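Local coordinates for probable GGDEF family protein (Chromobacterium violaceum, PDB 3NJA) that is of unknown function but, as a PAS domain from a probable diguanylate-cyclase-type (GGDEF) protein, may sense a signal that regulates cyclic di-GMP synthesis, at residues Y84-V87 with V93-L96; H101-A106 with V110-G115; L30-A35 with A45-T50. One frame throughout, in Å; residues are numbered along the deposited sequence.

Contact 1. Residues Y84-V87 with V93-L96; sequences YRIV and VREL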
ATOM      1  N   TYR B  84      13.737  -7.543 -11.303  1.00 56.67           N
ATOM      2  CA  TYR B  84      13.960  -7.832 -12.704  1.00 55.04           C
ATOM      3  C   TYR B  84      15.437  -8.117 -12.935  1.00 53.71           C
ATOM      4  O   TYR B  84      16.310  -7.628 -12.200  1.00 47.44           O
ATOM      5  CB  TYR B  84      13.508  -6.653 -13.567  1.00 59.52           C
ATOM      6  CG  TYR B  84      14.257  -5.376 -13.256  1.00 69.63           C
ATOM      7  CD1 TYR B  84      15.501  -5.117 -13.826  1.00 69.30           C
ATOM      8  CD2 TYR B  84      13.731  -4.433 -12.379  1.00 70.51           C
ATOM      9  CE1 TYR B  84      16.188  -3.953 -13.535  1.00 71.43           C
ATOM     10  CE2 TYR B  84      14.410  -3.269 -12.086  1.00 65.46           C
ATOM     11  CZ  TYR B  84      15.636  -3.035 -12.664  1.00 66.11           C
ATOM     12  OH  TYR B  84      16.311  -1.877 -12.367  1.00 65.98           O
ATOM     13  N   ARG B  85      15.716  -8.919 -13.957  1.00 48.77           N
ATOM     14  CA  ARG B  85      17.079  -9.194 -14.336  1.00 43.07           C
ATOM     15  C   ARG B  85      17.566  -8.081 -15.250  1.00 51.27           C
ATOM     16  O   ARG B  85      16.787  -7.494 -16.013  1.00 46.39           O
ATOM     17  CB  ARG B  85      17.160 -10.529 -15.068  1.00 51.26           C
ATOM     18  CG  ARG B  85      16.717 -11.712 -14.242  1.00 54.83           C
ATOM     19  CD  ARG B  85      16.502 -12.913 -15.125  1.00 57.29           C
ATOM     20  NE  ARG B  85      15.237 -12.844 -15.845  1.00 62.02           N
ATOM     21  CZ  ARG B  85      14.904 -13.648 -16.850  1.00 69.89           C
ATOM     22  NH1 ARG B  85      15.761 -14.578 -17.278  1.00 65.56           N
ATOM     23  NH2 ARG B  85      13.722 -13.511 -17.435  1.00 73.44           N
ATOM     24  N   ILE B  86      18.854  -7.774 -15.155  1.00 51.15           N
ATOM     25  CA  ILE B  86      19.496  -6.951 -16.156  1.00 53.90           C
ATOM     26  C   ILE B  86      20.543  -7.810 -16.833  1.00 65.07           C
ATOM     27  O   ILE B  86      20.864  -8.915 -16.378  1.00 67.88           O
ATOM     28  CB  ILE B  86      20.196  -5.731 -15.559  1.00 53.27           C
ATOM     29  CG1 ILE B  86      21.141  -6.160 -14.436  1.00 46.62           C
ATOM     30  CG2 ILE B  86      19.172  -4.732 -15.065  1.00 59.77           C
ATOM     31  CD1 ILE B  86      22.463  -5.428 -14.454  1.00 45.55           C
ATOM     32  N   VAL B  87      21.079  -7.297 -17.928  1.00 58.49           N
ATOM     33  CA  VAL B  87      22.147  -7.978 -18.612  1.00 56.67           C
ATOM     34  C   VAL B  87      23.319  -7.015 -18.786  1.00 54.38           C
ATOM     35  O   VAL B  87      23.227  -6.015 -19.504  1.00 54.05           O
ATOM     36  CB  VAL B  87      21.658  -8.550 -19.950  1.00 59.85           C
ATOM     37  CG1 VAL B  87      20.569  -7.647 -20.545  1.00 60.44           C
ATOM     38  CG2 VAL B  87      22.829  -8.718 -20.896  1.00 61.35           C
ATOM     39  N   VAL B  93      24.392 -11.973 -16.448  1.00 50.63           N
ATOM     40  CA  VAL B  93      23.011 -11.756 -16.011  1.00 58.71           C
ATOM     41  C   VAL B  93      22.835 -11.525 -14.506  1.00 58.68           C
ATOM     42  O   VAL B  93      23.328 -12.298 -13.684  1.00 59.41           O
ATOM     43  CB  VAL B  93      22.104 -12.915 -16.457  1.00 57.24           C
ATOM     44  CG1 VAL B  93      20.785 -12.897 -15.690  1.00 61.05           C
ATOM     45  CG2 VAL B  93      21.860 -12.810 -17.939  1.00 48.30           C
ATOM     46  N   ARG B  94      22.105 -10.471 -14.156  1.00 60.33           N
ATOM     47  CA  ARG B  94      21.973 -10.070 -12.755  1.00 62.28           C
ATOM     48  C   ARG B  94      20.528  -9.882 -12.330  1.00 56.59           C
ATOM     49  O   ARG B  94      19.734  -9.312 -13.067  1.00 58.33           O
ATOM     50  CB  ARG B  94      22.759  -8.779 -12.498  1.00 63.82           C
ATOM     51  CG  ARG B  94      24.274  -8.973 -12.520  1.00 68.78           C
ATOM     52  CD  ARG B  94      24.729  -9.763 -11.301  1.00 72.52           C
ATOM     53  NE  ARG B  94      26.135 -10.139 -11.345  1.00 74.13           N
ATOM     54  CZ  ARG B  94      26.822 -10.578 -10.295  1.00 79.39           C
ATOM     55  NH1 ARG B  94      26.236 -10.683  -9.115  1.00 72.87           N
ATOM     56  NH2 ARG B  94      28.102 -10.900 -10.419  1.00 91.92           N
ATOM     57  N   GLU B  95      20.194 -10.371 -11.138  1.00 56.91           N
ATOM     58  CA  GLU B  95      18.881 -10.121 -10.538  1.00 57.89           C
ATOM     59  C   GLU B  95      18.891  -8.876  -9.649  1.00 47.40           C
ATOM     60  O   GLU B  95      19.689  -8.768  -8.712  1.00 48.49           O
ATOM     61  CB  GLU B  95      18.427 -11.323  -9.725  1.00 64.12           C
ATOM     62  CG  GLU B  95      18.198 -12.558 -10.556  1.00 79.49           C
ATOM     63  CD  GLU B  95      17.922 -13.780  -9.701  1.00 94.72           C
ATOM     64  OE1 GLU B  95      16.730 -14.128  -9.507  1.00 96.51           O
ATOM     65  OE2 GLU B  95      18.905 -14.389  -9.219  1.00 96.14           O
ATOM     66  N   LEU B  96      18.010  -7.929  -9.950  1.00 47.98           N
ATOM     67  CA  LEU B  96      17.958  -6.677  -9.186  1.00 54.03           C
ATOM     68  C   LEU B  96      16.691  -6.476  -8.337  1.00 54.49           C
ATOM     69  O   LEU B  96      15.574  -6.851  -8.738  1.00 49.83           O
ATOM     70  CB  LEU B  96      18.152  -5.483 -10.128  1.00 51.97           C
ATOM     71  CG  LEU B  96      19.608  -5.070 -10.375  1.00 49.89           C
ATOM     72  CD1 LEU B  96      20.556  -6.261 -10.307  1.00 37.77           C
ATOM     73  CD2 LEU B  96      19.771  -4.293 -11.678  1.00 43.04           C
TER
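Tyr84 and Leu96 form one antiparallel hydrogen-bonded pair and Ile86 and Arg94 the next, so that four backbone bonds join residues 84-87 to 93-96. Tyr84 N gives to Leu96 O at 3.2 Å and Leu96 N returns a bond to Tyr84 O at 2.8 Å. Ile86 N reaches Arg94 O at 2.7 Å, while Arg94 N meets Ile86 O at 3.0 Å in the straightest of the four, with 174° at the hydrogen. Between them lies the non-hydrogen-bonded pair Arg85-Glu95, where Arg85 CA approaches Arg94 O to 2.9 Å in a CA-H...O contact. This regular ladder belongs to the hairpin of strands 80-87 and 93-104, the first of the two consecutive hairpins that make up the three-stranded antiparallel sheet of this PAS fold chain.

Apolar contacts are gathered on the face bearing Tyr84, Ile86 and Leu96. Ile86 CG1 sits between the backbone N and the carbonyl carbon (chi1 52°), a setting that puts it against Arg94 CB and Leu96 CD2. The other branch, Ile86 CG2, meets Leu96 CD2 at 3.5 Å and also lies in plane at the edge of the Tyr84 ring. Leu96 CB stands above one face of that ring, displaced toward its rim. Ile39 of the second subunit packs on both Ile86 and Leu96, and the Tyr84 hydroxyl bonds to Glu98.

On the opposite face the charged chains meet through their methylenes: Arg85 CG is 4.1 Å from Glu95 CG. Their charged ends diverge, with Arg85 NE 6.6 Å from Glu95 OE1. Each has its salt bridge in another chain, Arg85 with Asp62 of the second subunit and Glu95 with Arg68 of the third.

Contact 2. Residues H101-A106 with V110-G115; sequences HIQRQA and VDHLWG
His101 lies with its imidazole flat against the indole of Trp114, and these two residues account for much of the buried surface. The His101 ring and the six-membered ring of Trp114 form an offset stack, centroids 4.0 Å apart and planes only 8° from parallel, with Trp114 CH2 over the rim of the imidazole. His101 CB rests on the same indole in a CH-pi contact, 3.5 Å from the centroid of the six-membered ring. Trp114 CG occupies the position between its backbone N and carbonyl carbon (chi1 61°), which brings the indole over His101. The backbones of the same pair exchange bonds: His101 N donates to Trp114 O at 2.8 Å, and Trp114 N to His101 O at 3.0 Å. His101 ND1 is hydrogen-bonded to Asp77 OD2.

The strands form the hairpin 93-104/110-119, the closing hairpin of the PAS sheet. Its regular pairing is broken at Gln103 by a classic beta bulge, in which Asp111 and His112 both face that one residue. Gln103 O consequently takes two bonds, from Asp111 N at 2.7 Å and from His112 N at 3.2 Å, and both donors lie in its carbonyl plane. Gln103 N reaches His112 O at 2.9 Å, nearly in line with that C=O, and Gln103 CB stands at the edge of the Trp114 indole.

On the other face Ile102 and Leu113 run side by side, pointing the same way, and Ile102 CG2 touches Leu113 CD2 at 3.6 Å and also nears Val110. The same CG2 lies over the centre of the Arg104 guanidinium, whose NH1 bonds to Gly108 O. Val74 of the second subunit packs on Ile102; His112 to Gly115 continue the sheet through an antiparallel ladder with a strand of that chain.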
ATOM      1  N   HIS B 101      10.296   5.443  -5.322  1.00 59.39           N
ATOM      2  CA  HIS B 101       9.610   6.487  -4.594  1.00 43.98           C
ATOM      3  C   HIS B 101       9.110   7.479  -5.625  1.00 53.17           C
ATOM      4  O   HIS B 101       9.841   7.837  -6.541  1.00 59.24           O
ATOM      5  CB  HIS B 101      10.589   7.185  -3.664  1.00 35.90           C
ATOM      6  CG  HIS B 101      11.078   6.320  -2.547  1.00 47.65           C
ATOM      7  ND1 HIS B 101      10.493   6.312  -1.301  1.00 49.17           N
ATOM      8  CD2 HIS B 101      12.096   5.430  -2.489  1.00 59.18           C
ATOM      9  CE1 HIS B 101      11.130   5.461  -0.518  1.00 54.49           C
ATOM     10  NE2 HIS B 101      12.110   4.913  -1.214  1.00 65.67           N
ATOM     11  N   ILE B 102       7.866   7.922  -5.490  1.00 54.84           N
ATOM     12  CA  ILE B 102       7.319   8.892  -6.426  1.00 51.05           C
ATOM     13  C   ILE B 102       7.289  10.281  -5.810  1.00 56.46           C
ATOM     14  O   ILE B 102       7.064  10.430  -4.619  1.00 61.03           O
ATOM     15  CB  ILE B 102       5.897   8.521  -6.816  1.00 52.33           C
ATOM     16  CG1 ILE B 102       5.809   7.015  -7.044  1.00 50.54           C
ATOM     17  CG2 ILE B 102       5.434   9.344  -8.024  1.00 48.74           C
ATOM     18  CD1 ILE B 102       4.462   6.558  -7.530  1.00 50.50           C
ATOM     19  N   GLN B 103       7.513  11.298  -6.628  1.00 56.84           N
ATOM     20  CA  GLN B 103       7.498  12.670  -6.149  1.00 45.22           C
ATOM     21  C   GLN B 103       6.683  13.502  -7.120  1.00 55.37           C
ATOM     22  O   GLN B 103       7.085  13.708  -8.277  1.00 54.09           O
ATOM     23  CB  GLN B 103       8.921  13.216  -5.993  1.00 54.19           C
ATOM     24  CG  GLN B 103       9.247  14.455  -6.830  1.00 71.48           C
ATOM     25  CD  GLN B 103       9.560  15.676  -5.977  1.00 92.30           C
ATOM     26  OE1 GLN B 103       9.717  16.785  -6.495  1.00100.16           O
ATOM     27  NE2 GLN B 103       9.649  15.478  -4.664  1.00 93.15           N
ATOM     28  N   ARG B 104       5.520  13.957  -6.655  1.00 59.13           N
ATOM     29  CA  ARG B 104       4.574  14.629  -7.532  1.00 60.79           C
ATOM     30  C   ARG B 104       4.657  16.133  -7.408  1.00 66.56           C
ATOM     31  O   ARG B 104       5.335  16.660  -6.531  1.00 65.45           O
ATOM     32  CB  ARG B 104       3.152  14.157  -7.246  1.00 57.38           C
ATOM     33  CG  ARG B 104       2.967  12.687  -7.513  1.00 60.29           C
ATOM     34  CD  ARG B 104       1.524  12.292  -7.392  1.00 62.98           C
ATOM     35  NE  ARG B 104       1.352  10.846  -7.452  1.00 58.50           N
ATOM     36  CZ  ARG B 104       1.297  10.149  -8.582  1.00 57.21           C
ATOM     37  NH1 ARG B 104       1.418  10.772  -9.751  1.00 52.28           N
ATOM     38  NH2 ARG B 104       1.117   8.833  -8.544  1.00 48.22           N
ATOM     39  N   GLN B 105       3.983  16.816  -8.323  1.00 72.29           N
ATOM     40  CA  GLN B 105       3.822  18.250  -8.237  1.00 77.01           C
ATOM     41  C   GLN B 105       2.434  18.435  -7.665  1.00 87.82           C
ATOM     42  O   GLN B 105       1.630  17.499  -7.713  1.00 89.36           O
ATOM     43  CB  GLN B 105       3.921  18.861  -9.624  1.00 76.41           C
ATOM     44  CG  GLN B 105       5.025  18.231 -10.463  1.00 87.66           C
ATOM     45  CD  GLN B 105       5.345  19.034 -11.707  1.00 90.04           C
ATOM     46  OE1 GLN B 105       4.501  19.190 -12.596  1.00 88.63           O
ATOM     47  NE2 GLN B 105       6.570  19.555 -11.776  1.00 86.80           N
ATOM     48  N   ALA B 106       2.149  19.616  -7.113  1.00 85.72           N
ATOM     49  CA  ALA B 106       0.844  19.867  -6.503  1.00 83.15           C
ATOM     50  C   ALA B 106      -0.281  19.408  -7.433  1.00 76.78           C
ATOM     51  O   ALA B 106      -1.388  19.085  -6.982  1.00 58.09           O
ATOM     52  CB  ALA B 106       0.689  21.331  -6.166  1.00 87.24           C
ATOM     53  N   VAL B 110       3.794  13.504 -12.035  1.00 62.84           N
ATOM     54  CA  VAL B 110       4.992  13.009 -11.373  1.00 59.46           C
ATOM     55  C   VAL B 110       6.225  13.752 -11.861  1.00 60.87           C
ATOM     56  O   VAL B 110       6.530  13.765 -13.049  1.00 71.36           O
ATOM     57  CB  VAL B 110       5.158  11.489 -11.491  1.00 56.07           C
ATOM     58  CG1 VAL B 110       4.394  10.960 -12.702  1.00 65.36           C
ATOM     59  CG2 VAL B 110       6.642  11.131 -11.528  1.00 51.58           C
ATOM     60  N   ASP B 111       6.911  14.394 -10.923  1.00 65.09           N
ATOM     61  CA  ASP B 111       8.088  15.192 -11.226  1.00 72.97           C
ATOM     62  C   ASP B 111       9.323  14.300 -11.368  1.00 66.43           C
ATOM     63  O   ASP B 111      10.025  14.351 -12.370  1.00 56.37           O
ATOM     64  CB  ASP B 111       8.308  16.231 -10.125  1.00 84.37           C
ATOM     65  CG  ASP B 111       9.355  17.261 -10.496  1.00 96.08           C
ATOM     66  OD1 ASP B 111      10.353  17.382  -9.755  1.00100.79           O
ATOM     67  OD2 ASP B 111       9.181  17.949 -11.526  1.00 98.16           O
ATOM     68  N   HIS B 112       9.573  13.492 -10.345  1.00 66.34           N
ATOM     69  CA  HIS B 112      10.687  12.568 -10.330  1.00 64.10           C
ATOM     70  C   HIS B 112      10.259  11.271  -9.687  1.00 65.69           C
ATOM     71  O   HIS B 112       9.387  11.249  -8.820  1.00 75.66           O
ATOM     72  CB  HIS B 112      11.841  13.125  -9.498  1.00 77.66           C
ATOM     73  CG  HIS B 112      12.527  14.301 -10.115  1.00 94.44           C
ATOM     74  ND1 HIS B 112      12.180  15.603  -9.822  1.00 98.47           N
ATOM     75  CD2 HIS B 112      13.550  14.372 -11.001  1.00101.31           C
ATOM     76  CE1 HIS B 112      12.955  16.427 -10.508  1.00104.28           C
ATOM     77  NE2 HIS B 112      13.794  15.706 -11.230  1.00106.91           N
ATOM     78  N   LEU B 113      10.877  10.184 -10.120  1.00 62.52           N
ATOM     79  CA  LEU B 113      10.909   8.972  -9.326  1.00 52.52           C
ATOM     80  C   LEU B 113      12.319   8.952  -8.788  1.00 52.93           C
ATOM     81  O   LEU B 113      13.179   9.700  -9.272  1.00 59.27           O
ATOM     82  CB  LEU B 113      10.660   7.738 -10.178  1.00 43.39           C
ATOM     83  CG  LEU B 113       9.360   7.707 -10.956  1.00 47.97           C
ATOM     84  CD1 LEU B 113       9.218   6.340 -11.641  1.00 36.52           C
ATOM     85  CD2 LEU B 113       8.175   8.013 -10.001  1.00 33.39           C
ATOM     86  N   TRP B 114      12.563   8.111  -7.792  1.00 47.56           N
ATOM     87  CA  TRP B 114      13.892   8.015  -7.209  1.00 54.16           C
ATOM     88  C   TRP B 114      13.965   6.821  -6.272  1.00 53.86           C
ATOM     89  O   TRP B 114      12.946   6.347  -5.775  1.00 56.82           O
ATOM     90  CB  TRP B 114      14.271   9.321  -6.496  1.00 55.60           C
ATOM     91  CG  TRP B 114      13.361   9.679  -5.356  1.00 67.15           C
ATOM     92  CD1 TRP B 114      12.234  10.457  -5.406  1.00 62.92           C
ATOM     93  CD2 TRP B 114      13.505   9.269  -3.995  1.00 62.78           C
ATOM     94  NE1 TRP B 114      11.674  10.552  -4.157  1.00 63.84           N
ATOM     95  CE2 TRP B 114      12.436   9.831  -3.275  1.00 64.68           C
ATOM     96  CE3 TRP B 114      14.438   8.481  -3.317  1.00 60.52           C
ATOM     97  CZ2 TRP B 114      12.272   9.625  -1.915  1.00 70.01           C
ATOM     98  CZ3 TRP B 114      14.275   8.277  -1.965  1.00 63.31           C
ATOM     99  CH2 TRP B 114      13.201   8.844  -1.279  1.00 69.54           C
ATOM    100  N   GLY B 115      15.169   6.309  -6.056  1.00 49.64           N
ATOM    101  CA  GLY B 115      15.319   5.154  -5.199  1.00 54.26           C
ATOM    102  C   GLY B 115      16.636   4.401  -5.293  1.00 57.60           C
ATOM    103  O   GLY B 115      17.711   4.962  -5.536  1.00 45.75           O
TER

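Contact 3. Residues L30-A35 with A45-T50; sequences LEWSQA and ATFDAT
Trp32 and Phe47 lay one face each against the other. The stack ties the second strand of the PAS domain's N-terminal hairpin, 30-32, to the loop running from helix 34-40 to helix 51-56. Phe47 CE2 stands above the outer part of the indole, and Trp32 CZ3 stands likewise over the rim of the phenyl ring. With planes 9° apart and the phenyl centroid 4.6 Å from that of the indole six-membered ring, this is an offset stack; Trp32 CH2 and Phe47 CZ are 3.8 Å apart. His37 meets the Trp32 ring edge-to-face, and Phe40 also touches it. Phe47 projects from the loop with CG anti to its backbone N (chi1 164°), and its side chain also touches Ala53 on the second helix.

Two residues before Trp32, Leu30 points toward the loop, CD2 lying 3.8 Å from Thr50 O. Ala49 has a left-handed helical backbone conformation, and its CB comes within 3.3 Å of Leu30 O. Its own carbonyl accepts the cross-segment hydrogen bond: Leu30 N lies 3.2 Å from Ala49 O, well above the carbonyl plane.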
ATOM      1  N   LEU B  30     -19.261  16.942  -7.232  1.00 56.91           N
ATOM      2  CA  LEU B  30     -19.277  15.762  -6.387  1.00 62.25           C
ATOM      3  C   LEU B  30     -20.583  14.985  -6.567  1.00 71.36           C
ATOM      4  O   LEU B  30     -21.653  15.488  -6.237  1.00 78.67           O
ATOM      5  CB  LEU B  30     -19.089  16.163  -4.922  1.00 60.49           C
ATOM      6  CG  LEU B  30     -19.160  15.010  -3.915  1.00 65.58           C
ATOM      7  CD1 LEU B  30     -18.081  13.976  -4.224  1.00 74.72           C
ATOM      8  CD2 LEU B  30     -19.024  15.506  -2.489  1.00 59.58           C
ATOM      9  N   GLU B  31     -20.496  13.762  -7.089  1.00 64.00           N
ATOM     10  CA  GLU B  31     -21.693  12.961  -7.337  1.00 60.93           C
ATOM     11  C   GLU B  31     -22.006  12.050  -6.168  1.00 61.41           C
ATOM     12  O   GLU B  31     -21.171  11.252  -5.748  1.00 59.74           O
ATOM     13  CB  GLU B  31     -21.548  12.119  -8.606  1.00 60.24           C
ATOM     14  CG  GLU B  31     -21.235  12.917  -9.866  1.00 70.54           C
ATOM     15  CD  GLU B  31     -21.204  12.054 -11.136  1.00 85.46           C
ATOM     16  OE1 GLU B  31     -20.118  11.521 -11.493  1.00 82.95           O
ATOM     17  OE2 GLU B  31     -22.270  11.919 -11.783  1.00 86.71           O
ATOM     18  N   TRP B  32     -23.221  12.164  -5.647  1.00 64.25           N
ATOM     19  CA  TRP B  32     -23.658  11.288  -4.572  1.00 69.25           C
ATOM     20  C   TRP B  32     -24.819  10.420  -5.002  1.00 64.94           C
ATOM     21  O   TRP B  32     -25.727  10.902  -5.668  1.00 66.01           O
ATOM     22  CB  TRP B  32     -24.078  12.108  -3.360  1.00 74.45           C
ATOM     23  CG  TRP B  32     -22.932  12.510  -2.512  1.00 76.13           C
ATOM     24  CD1 TRP B  32     -21.607  12.293  -2.765  1.00 70.75           C
ATOM     25  CD2 TRP B  32     -22.997  13.198  -1.264  1.00 73.18           C
ATOM     26  NE1 TRP B  32     -20.843  12.804  -1.746  1.00 68.45           N
ATOM     27  CE2 TRP B  32     -21.673  13.364  -0.809  1.00 72.73           C
ATOM     28  CE3 TRP B  32     -24.046  13.685  -0.481  1.00 74.74           C
ATOM     29  CZ2 TRP B  32     -21.370  14.007   0.392  1.00 76.37           C
ATOM     30  CZ3 TRP B  32     -23.743  14.324   0.714  1.00 79.40           C
ATOM     31  CH2 TRP B  32     -22.416  14.480   1.137  1.00 75.72           C
ATOM     32  N   SER B  33     -24.785   9.142  -4.630  1.00 61.27           N
ATOM     33  CA  SER B  33     -25.976   8.310  -4.736  1.00 65.77           C
ATOM     34  C   SER B  33     -26.899   8.727  -3.601  1.00 57.88           C
ATOM     35  O   SER B  33     -26.432   9.225  -2.582  1.00 56.65           O
ATOM     36  CB  SER B  33     -25.632   6.824  -4.616  1.00 67.72           C
ATOM     37  OG  SER B  33     -25.292   6.473  -3.288  1.00 74.55           O
ATOM     38  N   GLN B  34     -28.201   8.534  -3.769  1.00 63.92           N
ATOM     39  CA  GLN B  34     -29.143   8.900  -2.710  1.00 73.56           C
ATOM     40  C   GLN B  34     -28.768   8.191  -1.406  1.00 72.21           C
ATOM     41  O   GLN B  34     -29.126   8.636  -0.321  1.00 79.18           O
ATOM     42  CB  GLN B  34     -30.593   8.593  -3.115  1.00 76.86           C
ATOM     43  CG  GLN B  34     -31.642   8.863  -2.026  1.00 80.69           C
ATOM     44  CD  GLN B  34     -31.763  10.339  -1.653  1.00 80.69           C
ATOM     45  OE1 GLN B  34     -31.981  11.199  -2.509  1.00 75.52           O
ATOM     46  NE2 GLN B  34     -31.630  10.633  -0.365  1.00 85.18           N
ATOM     47  N   ALA B  35     -28.026   7.099  -1.522  1.00 66.00           N
ATOM     48  CA  ALA B  35     -27.597   6.354  -0.347  1.00 68.02           C
ATOM     49  C   ALA B  35     -26.621   7.144   0.527  1.00 72.91           C
ATOM     50  O   ALA B  35     -26.613   6.981   1.747  1.00 73.67           O
ATOM     51  CB  ALA B  35     -26.993   5.016  -0.756  1.00 55.22           C
ATOM     52  N   ALA B  45     -31.691  17.350  -3.706  1.00102.51           N
ATOM     53  CA  ALA B  45     -32.148  18.519  -4.444  1.00 95.58           C
ATOM     54  C   ALA B  45     -31.554  19.837  -3.948  1.00 91.75           C
ATOM     55  O   ALA B  45     -31.596  20.847  -4.649  1.00 87.93           O
ATOM     56  CB  ALA B  45     -33.668  18.582  -4.412  1.00 98.21           C
ATOM     57  N   THR B  46     -30.994  19.830  -2.747  1.00 91.87           N
ATOM     58  CA  THR B  46     -30.678  21.085  -2.080  1.00 94.14           C
ATOM     59  C   THR B  46     -29.248  21.164  -1.570  1.00 92.42           C
ATOM     60  O   THR B  46     -28.833  22.180  -1.011  1.00100.49           O
ATOM     61  CB  THR B  46     -31.597  21.276  -0.881  1.00 96.59           C
ATOM     62  OG1 THR B  46     -31.262  20.302   0.117  1.00 94.60           O
ATOM     63  CG2 THR B  46     -33.053  21.101  -1.303  1.00 98.04           C
ATOM     64  N   PHE B  47     -28.499  20.087  -1.736  1.00 77.98           N
ATOM     65  CA  PHE B  47     -27.144  20.067  -1.235  1.00 65.58           C
ATOM     66  C   PHE B  47     -26.154  20.405  -2.346  1.00 76.26           C
ATOM     67  O   PHE B  47     -26.183  19.815  -3.437  1.00 83.01           O
ATOM     68  CB  PHE B  47     -26.838  18.719  -0.608  1.00 66.50           C
ATOM     69  CG  PHE B  47     -25.385  18.481  -0.401  1.00 82.03           C
ATOM     70  CD1 PHE B  47     -24.759  18.917   0.753  1.00 86.66           C
ATOM     71  CD2 PHE B  47     -24.629  17.845  -1.380  1.00 82.60           C
ATOM     72  CE1 PHE B  47     -23.401  18.708   0.937  1.00 87.86           C
ATOM     73  CE2 PHE B  47     -23.272  17.627  -1.201  1.00 83.12           C
ATOM     74  CZ  PHE B  47     -22.657  18.060  -0.045  1.00 87.01           C
ATOM     75  N   ASP B  48     -25.270  21.352  -2.046  1.00 77.11           N
ATOM     76  CA  ASP B  48     -24.354  21.938  -3.029  1.00 83.31           C
ATOM     77  C   ASP B  48     -23.550  20.949  -3.868  1.00 82.77           C
ATOM     78  O   ASP B  48     -23.126  21.291  -4.969  1.00 88.28           O
ATOM     79  CB  ASP B  48     -23.377  22.898  -2.339  1.00 91.23           C
ATOM     80  CG  ASP B  48     -24.072  24.082  -1.694  1.00100.71           C
ATOM     81  OD1 ASP B  48     -24.705  24.880  -2.425  1.00104.67           O
ATOM     82  OD2 ASP B  48     -23.970  24.218  -0.453  1.00103.90           O
ATOM     83  N   ALA B  49     -23.314  19.748  -3.347  1.00 77.14           N
ATOM     84  CA  ALA B  49     -22.494  18.747  -4.045  1.00 81.45           C
ATOM     85  C   ALA B  49     -21.131  19.283  -4.484  1.00 77.03           C
ATOM     86  O   ALA B  49     -20.830  19.323  -5.677  1.00 82.62           O
ATOM     87  CB  ALA B  49     -23.247  18.165  -5.247  1.00 83.52           C
ATOM     88  N   THR B  50     -20.319  19.702  -3.517  1.00 71.26           N
ATOM     89  CA  THR B  50     -18.945  20.133  -3.765  1.00 67.26           C
ATOM     90  C   THR B  50     -18.054  19.579  -2.664  1.00 66.98           C
ATOM     91  O   THR B  50     -18.556  19.157  -1.612  1.00 64.58           O
ATOM     92  CB  THR B  50     -18.804  21.656  -3.744  1.00 70.15           C
ATOM     93  OG1 THR B  50     -17.433  22.008  -3.956  1.00 81.97           O
ATOM     94  CG2 THR B  50     -19.212  22.191  -2.399  1.00 74.33           C
TER

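In the fold
Contacts 1 and 2 share strand 93-104: their centres are 24 Å apart along one twisted sheet, with nearest atoms about 9 Å apart. Contact 3 belongs to the N-terminal part on the opposite side of the chain's centre, its centre 34 Å from that of contact 2 and 52 Å from that of contact 1. The corresponding N-terminal part of the second subunit packs on the sheet instead, its Val22 and His24 on His112 and its Ile39 on Ile86 and Leu96, consistent with a domain-swapped PAS fold. Glycerol lies about 3 Å from the Tyr84 side chain and about 4 Å from that of Trp32, sulfate about 3 Å from that of His101; all probably come from the crystallisation liquor.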